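PDB 3THA: tryptophan synthase alpha chain from Campylobacter jejuni, which probably catalyses the aldol cleavage of indoleglycerol phosphate to indole and glyceraldehyde 3-phosphate, the alpha reaction of tryptophan biosynthesis. Local coordinates for residues V5-F10 / I42-L47; L91-Y96 / E106-K111. All blocks are in the same frame, centred on the assembly; numbering follows the deposited sequence.

Interaction 1 of 2, residues V5-F10 / I42-L47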
loop_
_atom_site.group_PDB
_atom_site.type_symbol
_atom_site.label_atom_id
_atom_site.label_comp_id
_atom_site.label_asym_id
_atom_site.label_seq_id
_atom_site.Cartn_x
_atom_site.Cartn_y
_atom_site.Cartn_z
ATOM N N VAL B 5 -8.292 21.577 14.736
ATOM C CA VAL B 5 -9.001 22.096 13.566
ATOM C C VAL B 5 -10.464 21.606 13.520
ATOM O O VAL B 5 -10.731 20.428 13.741
ATOM C CB VAL B 5 -8.168 21.895 12.235
ATOM C CG1 VAL B 5 -9.034 21.459 11.037
ATOM C CG2 VAL B 5 -7.323 23.175 11.918
ATOM N N ASP B 6 -11.406 22.524 13.303
ATOM C CA ASP B 6 -12.774 22.112 13.019
ATOM C C ASP B 6 -12.918 22.052 11.509
ATOM O O ASP B 6 -12.904 23.084 10.844
ATOM C CB ASP B 6 -13.797 23.060 13.637
ATOM C CG ASP B 6 -15.235 22.749 13.204
ATOM O OD1 ASP B 6 -16.181 23.264 13.842
ATOM O OD2 ASP B 6 -15.436 22.006 12.219
ATOM N N PHE B 7 -13.066 20.843 10.983
ATOM C CA PHE B 7 -13.057 20.656 9.551
ATOM C C PHE B 7 -14.251 21.253 8.849
ATOM O O PHE B 7 -14.167 21.636 7.674
ATOM C CB PHE B 7 -12.948 19.176 9.194
ATOM C CG PHE B 7 -11.555 18.719 8.926
ATOM C CD1 PHE B 7 -11.009 18.822 7.665
ATOM C CD2 PHE B 7 -10.774 18.197 9.947
ATOM C CE1 PHE B 7 -9.694 18.374 7.425
ATOM C CE2 PHE B 7 -9.470 17.751 9.710
ATOM C CZ PHE B 7 -8.937 17.820 8.465
ATOM N N ARG B 8 -15.371 21.319 9.561
ATOM C CA ARG B 8 -16.587 21.873 8.996
ATOM C C ARG B 8 -16.420 23.329 8.573
ATOM O O ARG B 8 -17.327 23.926 7.906
ATOM C CB ARG B 8 -17.729 21.719 9.990
ATOM C CG ARG B 8 -18.456 20.435 9.801
ATOM C CD ARG B 8 -19.939 20.537 10.176
ATOM N NE ARG B 8 -20.511 19.203 10.063
ATOM C CZ ARG B 8 -20.276 18.219 10.924
ATOM N NH1 ARG B 8 -19.491 18.406 11.991
ATOM N NH2 ARG B 8 -20.815 17.036 10.701
ATOM N N LYS B 9 -15.271 23.898 8.971
ATOM C CA LYS B 9 -14.891 25.281 8.597
ATOM C C LYS B 9 -14.207 25.397 7.230
ATOM O O LYS B 9 -13.840 26.498 6.812
ATOM C CB LYS B 9 -14.029 25.935 9.693
ATOM C CG LYS B 9 -14.848 26.827 10.640
ATOM C CD LYS B 9 -14.315 26.820 12.075
ATOM C CE LYS B 9 -15.465 27.095 13.052
ATOM N NZ LYS B 9 -15.490 26.065 14.151
ATOM N N PHE B 10 -14.052 24.263 6.539
ATOM C CA PHE B 10 -13.262 24.193 5.321
ATOM C C PHE B 10 -14.065 23.916 4.065
ATOM O O PHE B 10 -13.502 23.836 2.978
ATOM C CB PHE B 10 -12.137 23.166 5.487
ATOM C CG PHE B 10 -10.974 23.691 6.276
ATOM C CD1 PHE B 10 -10.910 23.502 7.655
ATOM C CD2 PHE B 10 -9.968 24.426 5.647
ATOM C CE1 PHE B 10 -9.844 24.023 8.400
ATOM C CE2 PHE B 10 -8.893 24.938 6.386
ATOM C CZ PHE B 10 -8.830 24.736 7.768
ATOM N N ILE B 42 -10.919 22.169 -4.746
ATOM C CA ILE B 42 -10.547 21.261 -3.646
ATOM C C ILE B 42 -10.492 22.010 -2.314
ATOM O O ILE B 42 -9.840 23.061 -2.207
ATOM C CB ILE B 42 -9.178 20.643 -3.919
ATOM C CG1 ILE B 42 -9.234 19.843 -5.228
ATOM C CG2 ILE B 42 -8.685 19.826 -2.728
ATOM C CD1 ILE B 42 -7.865 19.507 -5.802
ATOM N N ASP B 43 -11.156 21.452 -1.299
ATOM C CA ASP B 43 -11.285 22.080 0.008
ATOM C C ASP B 43 -10.199 21.572 0.956
ATOM O O ASP B 43 -9.689 22.334 1.789
ATOM C CB ASP B 43 -12.655 21.776 0.607
ATOM C CG ASP B 43 -13.796 22.305 -0.240
ATOM O OD1 ASP B 43 -13.696 23.452 -0.740
ATOM O OD2 ASP B 43 -14.810 21.586 -0.390
ATOM N N ILE B 44 -9.860 20.287 0.838
ATOM C CA ILE B 44 -8.867 19.667 1.690
ATOM C C ILE B 44 -7.968 18.834 0.810
ATOM O O ILE B 44 -8.456 17.968 0.110
ATOM C CB ILE B 44 -9.549 18.733 2.699
ATOM C CG1 ILE B 44 -10.603 19.508 3.444
ATOM C CG2 ILE B 44 -8.520 18.039 3.645
ATOM C CD1 ILE B 44 -11.650 18.662 4.034
ATOM N N LEU B 45 -6.663 19.076 0.870
ATOM C CA LEU B 45 -5.727 18.263 0.138
ATOM C C LEU B 45 -4.972 17.303 1.014
ATOM O O LEU B 45 -4.412 17.717 2.070
ATOM C CB LEU B 45 -4.722 19.150 -0.577
ATOM C CG LEU B 45 -3.786 18.417 -1.520
ATOM C CD1 LEU B 45 -4.592 17.893 -2.707
ATOM C CD2 LEU B 45 -2.634 19.365 -1.974
ATOM N N GLU B 46 -4.901 16.042 0.580
ATOM C CA GLU B 46 -4.038 15.070 1.248
ATOM C C GLU B 46 -2.693 14.957 0.530
ATOM O O GLU B 46 -2.631 14.826 -0.680
ATOM C CB GLU B 46 -4.713 13.696 1.326
ATOM C CG GLU B 46 -6.136 13.734 1.928
ATOM C CD GLU B 46 -6.865 12.386 1.854
ATOM O OE1 GLU B 46 -6.406 11.511 1.109
ATOM O OE2 GLU B 46 -7.921 12.221 2.513
ATOM N N LEU B 47 -1.615 14.994 1.287
ATOM C CA LEU B 47 -0.312 15.085 0.688
ATOM C C LEU B 47 0.416 13.775 0.955
ATOM O O LEU B 47 0.875 13.538 2.081
ATOM C CB LEU B 47 0.475 16.253 1.295
ATOM C CG LEU B 47 -0.082 17.681 1.324
ATOM C CD1 LEU B 47 0.916 18.598 2.028
ATOM C CD2 LEU B 47 -0.298 18.152 -0.070
#
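F7 and I44 meet inside the barrel, where the phenyl ring presents its rim to the branched end of the isoleucine. The ring's CD1 lies 3.7 Å from CD1 of I44, and its CE1 is 4.0 Å from CG2 of the same residue, a methyl that sits in the ring plane. I44 brings both arms to this rim: CG1 stands beside the backbone N (chi1 -54°) and carries CD1 to the ring, while CG2 takes the position anti to that N. A beta-branched residue suits the place, because the branch sets a second methyl, CG2, at the ring edge beside CD1, and two methyls lie along the rim. Toward the start of the strand segment, the carbonyl O of F10 comes within 3.3 Å of CB of D43, a van der Waals contact, and CB of F10 only grazes CG1 of I44 at 4.5 Å.

The next shell fixes these groups. V5 sets CG1 above one face of the F7 ring, toward its rim, F167 meets that ring edge-to-face, and C118 and V92 pack on F7. F10 N bonds to F7 O at 2.9 Å, within the short 3-10 turn. K9 NZ forms a salt bridge with D6 OD1 (2.9 Å), approaching from above the carboxylate plane. The carboxylate of D43 finds its hydrogen bond outside the two segments: OD2 accepts from N16 N, near the start of strand 15-21.

A segment preceding the first strand thus plugs the N-terminal end of the eight-stranded parallel barrel with an aromatic side chain, a bottom closure in keeping with the TIM-barrel fold of the TrpA family.

Interaction 2 of 2, residues L91-Y96 / E106-K111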
loop_
_atom_site.group_PDB
_atom_site.type_symbol
_atom_site.label_atom_id
_atom_site.label_comp_id
_atom_site.label_asym_id
_atom_site.label_seq_id
_atom_site.Cartn_x
_atom_site.Cartn_y
_atom_site.Cartn_z
ATOM N N LEU B 91 -4.410 21.284 4.686
ATOM C CA LEU B 91 -3.354 20.361 4.321
ATOM C C LEU B 91 -3.261 19.179 5.312
ATOM O O LEU B 91 -3.161 19.366 6.528
ATOM C CB LEU B 91 -2.035 21.117 4.218
ATOM C CG LEU B 91 -2.039 22.264 3.191
ATOM C CD1 LEU B 91 -0.724 23.017 3.192
ATOM C CD2 LEU B 91 -2.388 21.748 1.757
ATOM N N VAL B 92 -3.327 17.969 4.768
ATOM C CA VAL B 92 -3.339 16.746 5.544
ATOM C C VAL B 92 -2.255 15.789 4.995
ATOM O O VAL B 92 -2.253 15.461 3.808
ATOM C CB VAL B 92 -4.738 16.059 5.462
ATOM C CG1 VAL B 92 -4.692 14.631 6.005
ATOM C CG2 VAL B 92 -5.747 16.856 6.270
ATOM N N PHE B 93 -1.321 15.371 5.851
ATOM C CA PHE B 93 -0.393 14.333 5.464
ATOM C C PHE B 93 -1.076 12.990 5.376
ATOM O O PHE B 93 -1.905 12.634 6.206
ATOM C CB PHE B 93 0.763 14.227 6.434
ATOM C CG PHE B 93 1.886 15.149 6.132
ATOM C CD1 PHE B 93 2.299 15.364 4.821
ATOM C CD2 PHE B 93 2.548 15.791 7.156
ATOM C CE1 PHE B 93 3.348 16.221 4.533
ATOM C CE2 PHE B 93 3.602 16.680 6.883
ATOM C CZ PHE B 93 4.004 16.880 5.580
HETATM N N MSE B 94 -0.731 12.238 4.351
HETATM C CA MSE B 94 -1.011 10.831 4.323
HETATM C C MSE B 94 0.341 10.208 4.021
HETATM O O MSE B 94 0.844 10.338 2.936
HETATM C CB MSE B 94 -2.066 10.521 3.277
HETATM C CG MSE B 94 -2.306 9.087 2.990
HETATM SE SE MSE B 94 -4.149 9.011 2.348
HETATM C CE MSE B 94 -4.217 7.235 1.715
ATOM N N VAL B 95 0.947 9.594 5.026
ATOM C CA VAL B 95 2.235 8.933 4.911
ATOM C C VAL B 95 2.173 7.603 5.650
ATOM O O VAL B 95 1.375 7.423 6.540
ATOM C CB VAL B 95 3.378 9.788 5.589
ATOM C CG1 VAL B 95 3.648 11.055 4.815
ATOM C CG2 VAL B 95 3.030 10.128 7.010
ATOM N N TYR B 96 3.042 6.684 5.287
ATOM C CA TYR B 96 3.230 5.504 6.086
ATOM C C TYR B 96 4.050 5.847 7.287
ATOM O O TYR B 96 4.790 6.841 7.275
ATOM C CB TYR B 96 3.964 4.491 5.301
ATOM C CG TYR B 96 3.132 3.870 4.239
ATOM C CD1 TYR B 96 2.233 2.893 4.565
ATOM C CD2 TYR B 96 3.242 4.260 2.903
ATOM C CE1 TYR B 96 1.497 2.279 3.625
ATOM C CE2 TYR B 96 2.477 3.640 1.932
ATOM C CZ TYR B 96 1.608 2.632 2.319
ATOM O OH TYR B 96 0.810 1.941 1.431
ATOM N N GLU B 106 7.844 12.945 17.725
ATOM C CA GLU B 106 7.706 14.307 18.175
ATOM C C GLU B 106 8.195 15.313 17.122
ATOM O O GLU B 106 7.434 16.208 16.726
ATOM C CB GLU B 106 8.453 14.467 19.512
ATOM C CG GLU B 106 8.578 15.860 20.001
ATOM C CD GLU B 106 8.646 15.907 21.509
ATOM O OE1 GLU B 106 9.772 15.796 22.075
ATOM O OE2 GLU B 106 7.561 16.061 22.124
ATOM N N LYS B 107 9.450 15.183 16.679
ATOM C CA LYS B 107 10.012 16.114 15.691
ATOM C C LYS B 107 9.065 16.311 14.477
ATOM O O LYS B 107 8.829 17.435 14.002
ATOM C CB LYS B 107 11.396 15.618 15.204
ATOM C CG LYS B 107 12.622 16.178 15.915
ATOM C CD LYS B 107 12.790 15.666 17.360
ATOM C CE LYS B 107 13.858 16.482 18.147
ATOM N NZ LYS B 107 13.905 16.170 19.626
ATOM N N PHE B 108 8.548 15.185 13.978
ATOM C CA PHE B 108 7.647 15.166 12.827
ATOM C C PHE B 108 6.359 15.983 13.037
ATOM O O PHE B 108 5.963 16.812 12.180
ATOM C CB PHE B 108 7.272 13.720 12.481
ATOM C CG PHE B 108 6.531 13.609 11.198
ATOM C CD1 PHE B 108 5.154 13.517 11.192
ATOM C CD2 PHE B 108 7.220 13.681 9.965
ATOM C CE1 PHE B 108 4.466 13.448 9.987
ATOM C CE2 PHE B 108 6.539 13.608 8.774
ATOM C CZ PHE B 108 5.157 13.500 8.779
ATOM N N VAL B 109 5.707 15.711 14.159
ATOM C CA VAL B 109 4.383 16.228 14.427
ATOM C C VAL B 109 4.440 17.721 14.640
ATOM O O VAL B 109 3.625 18.440 14.093
ATOM C CB VAL B 109 3.697 15.520 15.635
ATOM C CG1 VAL B 109 2.292 16.087 15.872
ATOM C CG2 VAL B 109 3.617 14.026 15.401
ATOM N N LYS B 110 5.409 18.177 15.428
ATOM C CA LYS B 110 5.638 19.600 15.648
ATOM C C LYS B 110 5.914 20.303 14.313
ATOM O O LYS B 110 5.308 21.326 14.001
ATOM C CB LYS B 110 6.808 19.783 16.620
ATOM C CG LYS B 110 7.374 21.194 16.694
ATOM C CD LYS B 110 8.249 21.309 17.934
ATOM C CE LYS B 110 9.004 22.630 18.006
ATOM N NZ LYS B 110 9.365 22.955 19.438
ATOM N N LYS B 111 6.830 19.744 13.530
ATOM C CA LYS B 111 7.121 20.305 12.225
ATOM C C LYS B 111 5.881 20.438 11.355
ATOM O O LYS B 111 5.584 21.531 10.853
ATOM C CB LYS B 111 8.199 19.506 11.510
ATOM C CG LYS B 111 9.414 20.350 11.228
ATOM C CD LYS B 111 9.143 21.125 9.963
ATOM C CE LYS B 111 10.418 21.518 9.234
ATOM N NZ LYS B 111 11.225 22.563 9.950
#
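The rings of F93, on strand 90-94, and F108, on helix 105-114, meet obliquely, with centroids 5.6 Å apart and planes inclined at 36°. The touching in this aromatic pair is done by the far end of F108, whose CZ lies 3.8 Å from CD2 of F93 and 4.0 Å from its CE2. F108 can span the gap because its CG is anti to the backbone N (chi1 -171°), extending the ring from the helix toward the strand.

Aliphatic packing adds a lighter touch. V95, just beyond the strand, brings CG2 to 4.4 Å from CZ of F108, so the far end of one ring bridges two residues placed two apart along the chain. L99 and I100 of helix 97-103 also pack on F108, and F79 and L82 of helix 75-83 on F93, adding to the apolar surroundings.

As for the polar residues of the helix, K107 and K110 are exposed to solvent. Phenylalanine suits both central positions, being long enough to join backbones whose nearest CA atoms, F93 CA and V109 CA, are 10.3 Å apart. The chemistry between strand and helix is therefore wholly apolar, implying cohesion by dispersion and the hydrophobic effect.

Strands 44-48 and 90-94 are neighbours in the barrel, and they join the two contacts, whose centres are 15 Å apart. L47 N lies 2.6 Å from V92 O and L45 O lies 2.9 Å from V92 N, probable hydrogen bonds of the parallel sheet. Interaction 1 fills the barrel interior, whereas interaction 2 works on the outer side, between strand and helix. E46, predicted to be a proton acceptor, lies on strand 44-48, two residues beyond I44; its OE1 packs 3.6 Å from SE of M94. The F7-I44 contact lies toward the N-terminal end of the barrel, away from the site, while the side chain of F93 comes within about 8 Å of that of E46.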